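Local coordinates for periplasmic binding protein (Pseudomonas aeruginosa, PDB 2R79), which binds heme in the bacterial periplasm and probably delivers it to a membrane transporter for uptake, at residues A[45-50]-A[66-71]. Numbering follows the deposited sequence.
Sequences GYQRQL and TEEMGP. With HEM (protoporphyrin IX containing Fe), chain D.
Glu68 OE2 is gripped from two sources, the side-chain amide of Gln47 and the backbone N of Gly242. Gln47 NE2 donates over 3.0 Å to Glu68 OE2 on its anti side, well out of the carboxylate plane, a bent bond with amide and carboxylate planes 76° apart. This bond orients the amide; at its other end a water links Gln47 OE1 to Thr66 N, though its approach to Gln47 OE1 is doubtfully short. Between the backbones, Gly70 N donates to Gln47 O at 3.0 Å, and Gly70 O receives Leu50 N at 2.8 Å.

Arg48 lies between protein and cofactor, its guanidinium covered on one face by Glu68 CB, 3.4 Å from Arg48 NH1, and on the other by the heme. With CG beside its own backbone N (chi1 -63°) and the chain extended to NE, Arg48 NE donates to Tyr46 OH at 2.9 Å, with that oxygen at the guanidinium edge. Tyr46 OH is the axial ligand of the heme iron, 2.3 Å from FE, and the nearby positive charge would be expected to support its phenolate character. Glu68 is thus a second-shell residue behind Arg48.

Leu50 CD1 packs on Met69 CG, and both side chains rest on Leu75 of helix 72-80. The contact joins the loop leading to helix 52-56 with the one following strand 62-65 of the parallel sheet, and Pro71, at the N-cap position, leads into helix 72-80.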
loop_
_atom_site.group_PDB
_atom_site.type_symbol
_atom_site.label_atom_id
_atom_site.label_comp_id
_atom_site.label_asym_id
_atom_site.label_seq_id
_atom_site.Cartn_x
_atom_site.Cartn_y
_atom_site.Cartn_z
ATOM N N GLY A 45 -14.641 -22.453 14.623
ATOM C CA GLY A 45 -15.653 -22.523 13.584
ATOM C C GLY A 45 -16.735 -21.459 13.693
ATOM O O GLY A 45 -16.616 -20.513 14.465
ATOM N N TYR A 46 -17.792 -21.609 12.904
ATOM C CA TYR A 46 -18.894 -20.659 12.923
ATOM C C TYR A 46 -19.703 -20.870 14.202
ATOM O O TYR A 46 -19.857 -21.999 14.673
ATOM C CB TYR A 46 -19.776 -20.854 11.689
ATOM C CG TYR A 46 -20.921 -19.874 11.588
ATOM C CD1 TYR A 46 -20.709 -18.502 11.742
ATOM C CD2 TYR A 46 -22.216 -20.315 11.320
ATOM C CE1 TYR A 46 -21.760 -17.594 11.632
ATOM C CE2 TYR A 46 -23.276 -19.414 11.205
ATOM C CZ TYR A 46 -23.041 -18.055 11.364
ATOM O OH TYR A 46 -24.086 -17.165 11.260
ATOM N N GLN A 47 -20.219 -19.779 14.758
ATOM C CA GLN A 47 -20.984 -19.844 15.999
ATOM C C GLN A 47 -22.198 -20.775 15.964
ATOM O O GLN A 47 -22.492 -21.456 16.946
ATOM C CB GLN A 47 -21.441 -18.441 16.406
ATOM C CG GLN A 47 -22.646 -17.916 15.651
ATOM C CD GLN A 47 -23.205 -16.652 16.276
ATOM O OE1 GLN A 47 -23.189 -16.494 17.494
ATOM N NE2 GLN A 47 -23.710 -15.750 15.444
ATOM N N ARG A 48 -22.906 -20.801 14.840
ATOM C CA ARG A 48 -24.090 -21.645 14.710
ATOM C C ARG A 48 -23.733 -23.110 14.461
ATOM O O ARG A 48 -24.597 -23.989 14.531
ATOM C CB ARG A 48 -24.984 -21.134 13.575
ATOM C CG ARG A 48 -25.536 -19.728 13.794
ATOM C CD ARG A 48 -26.308 -19.238 12.574
ATOM N NE ARG A 48 -26.568 -17.799 12.612
ATOM C CZ ARG A 48 -27.555 -17.224 13.292
ATOM N NH1 ARG A 48 -28.398 -17.962 14.005
ATOM N NH2 ARG A 48 -27.701 -15.906 13.257
ATOM N N GLN A 49 -22.458 -23.368 14.181
ATOM C CA GLN A 49 -21.995 -24.727 13.913
ATOM C C GLN A 49 -20.647 -25.015 14.581
ATOM O O GLN A 49 -19.671 -25.363 13.913
ATOM C CB GLN A 49 -21.893 -24.934 12.398
ATOM C CG GLN A 49 -23.239 -24.910 11.684
ATOM C CD GLN A 49 -23.101 -24.668 10.194
ATOM O OE1 GLN A 49 -22.297 -25.312 9.525
ATOM N NE2 GLN A 49 -23.893 -23.741 9.665
ATOM N N LEU A 50 -20.608 -24.882 15.904
ATOM C CA LEU A 50 -19.380 -25.108 16.659
ATOM C C LEU A 50 -18.796 -26.506 16.532
ATOM O O LEU A 50 -19.518 -27.499 16.394
ATOM C CB LEU A 50 -19.594 -24.807 18.144
ATOM C CG LEU A 50 -19.861 -23.357 18.539
ATOM C CD1 LEU A 50 -19.990 -23.268 20.050
ATOM C CD2 LEU A 50 -18.728 -22.468 18.050
ATOM N N THR A 66 -24.437 -16.651 22.550
ATOM C CA THR A 66 -25.815 -16.209 22.699
ATOM C C THR A 66 -26.753 -17.342 22.302
ATOM O O THR A 66 -26.341 -18.501 22.226
ATOM C CB THR A 66 -26.119 -14.980 21.812
ATOM O OG1 THR A 66 -26.040 -15.355 20.430
ATOM C CG2 THR A 66 -25.128 -13.860 22.088
ATOM N N GLU A 67 -28.014 -17.001 22.055
ATOM C CA GLU A 67 -29.014 -17.983 21.654
ATOM C C GLU A 67 -28.637 -18.586 20.308
ATOM O O GLU A 67 -28.872 -19.768 20.065
ATOM C CB GLU A 67 -30.392 -17.328 21.522
ATOM C CG GLU A 67 -30.911 -16.670 22.779
ATOM C CD GLU A 67 -30.002 -15.567 23.280
ATOM O OE1 GLU A 67 -29.676 -14.656 22.488
ATOM O OE2 GLU A 67 -29.618 -15.615 24.471
ATOM N N GLU A 68 -28.059 -17.765 19.435
ATOM C CA GLU A 68 -27.667 -18.218 18.103
ATOM C C GLU A 68 -26.433 -19.118 18.073
ATOM O O GLU A 68 -25.941 -19.466 17.001
ATOM C CB GLU A 68 -27.479 -17.014 17.165
ATOM C CG GLU A 68 -26.635 -15.883 17.714
ATOM C CD GLU A 68 -26.859 -14.573 16.967
ATOM O OE1 GLU A 68 -28.031 -14.151 16.859
ATOM O OE2 GLU A 68 -25.869 -13.963 16.497
ATOM N N MET A 69 -25.940 -19.496 19.248
ATOM C CA MET A 69 -24.785 -20.384 19.331
ATOM C C MET A 69 -25.294 -21.821 19.343
ATOM O O MET A 69 -26.245 -22.141 20.058
ATOM C CB MET A 69 -23.976 -20.113 20.605
ATOM C CG MET A 69 -22.968 -21.211 20.937
ATOM S SD MET A 69 -21.929 -20.835 22.364
ATOM C CE MET A 69 -23.121 -20.929 23.715
ATOM N N GLY A 70 -24.668 -22.680 18.545
ATOM C CA GLY A 70 -25.085 -24.067 18.484
ATOM C C GLY A 70 -24.226 -24.918 17.566
ATOM O O GLY A 70 -23.094 -24.545 17.251
ATOM N N PRO A 71 -24.741 -26.070 17.105
ATOM C CA PRO A 71 -26.075 -26.604 17.401
ATOM C C PRO A 71 -26.244 -27.041 18.859
ATOM O O PRO A 71 -25.280 -27.087 19.619
ATOM C CB PRO A 71 -26.191 -27.771 16.429
ATOM C CG PRO A 71 -24.788 -28.285 16.386
ATOM C CD PRO A 71 -23.984 -27.009 16.255
HETATM C CHA HEM D . -25.571 -19.572 7.946
HETATM C CHB HEM D . -21.208 -17.297 8.098
HETATM C CHC HEM D . -23.404 -13.240 9.614
HETATM C CHD HEM D . -27.724 -15.496 9.558
HETATM C C1A HEM D . -24.174 -19.322 7.853
HETATM C C2A HEM D . -23.163 -20.249 7.359
HETATM C C3A HEM D . -21.954 -19.612 7.438
HETATM C C4A HEM D . -22.206 -18.283 7.937
HETATM C CMA HEM D . -20.577 -20.198 7.115
HETATM C CAA HEM D . -23.348 -21.668 6.821
HETATM C CBA HEM D . -23.671 -21.727 5.330
HETATM C CGA HEM D . -25.063 -21.209 5.009
HETATM O O1A HEM D . -26.055 -21.863 5.408
HETATM O O2A HEM D . -25.168 -20.142 4.362
HETATM C C1B HEM D . -21.406 -16.009 8.608
HETATM C C2B HEM D . -20.372 -14.996 8.757
HETATM C C3B HEM D . -20.991 -13.843 9.175
HETATM C C4B HEM D . -22.402 -14.167 9.298
HETATM C CMB HEM D . -18.859 -15.202 8.564
HETATM C CAB HEM D . -20.404 -12.615 9.479
HETATM C CBB HEM D . -19.449 -12.006 8.728
HETATM C C1C HEM D . -24.773 -13.514 9.740
HETATM C C2C HEM D . -25.781 -12.518 10.036
HETATM C C3C HEM D . -26.996 -13.116 9.970
HETATM C C4C HEM D . -26.728 -14.525 9.723
HETATM C CMC HEM D . -25.540 -11.057 10.386
HETATM C CAC HEM D . -28.224 -12.456 9.928
HETATM C CBC HEM D . -29.073 -12.366 10.981
HETATM C C1D HEM D . -27.503 -16.809 9.153
HETATM C C2D HEM D . -28.570 -17.748 8.916
HETATM C C3D HEM D . -27.992 -18.897 8.503
HETATM C C4D HEM D . -26.548 -18.661 8.416
HETATM C CMD HEM D . -30.067 -17.510 9.108
HETATM C CAD HEM D . -28.789 -20.188 8.324
HETATM C CBD HEM D . -28.483 -21.320 9.305
HETATM C CGD HEM D . -28.863 -21.006 10.752
HETATM O O1D HEM D . -28.674 -21.894 11.613
HETATM O O2D HEM D . -29.348 -19.885 11.034
HETATM N NA HEM D . -23.563 -18.118 8.233
HETATM N NB HEM D . -22.651 -15.512 8.995
HETATM N NC HEM D . -25.356 -14.761 9.561
HETATM N ND HEM D . -26.255 -17.369 8.861
HETATM FE FE HEM D . -24.435 -16.511 9.085
HETATM O O HOH W 1 -23.338 -16.212 19.951
#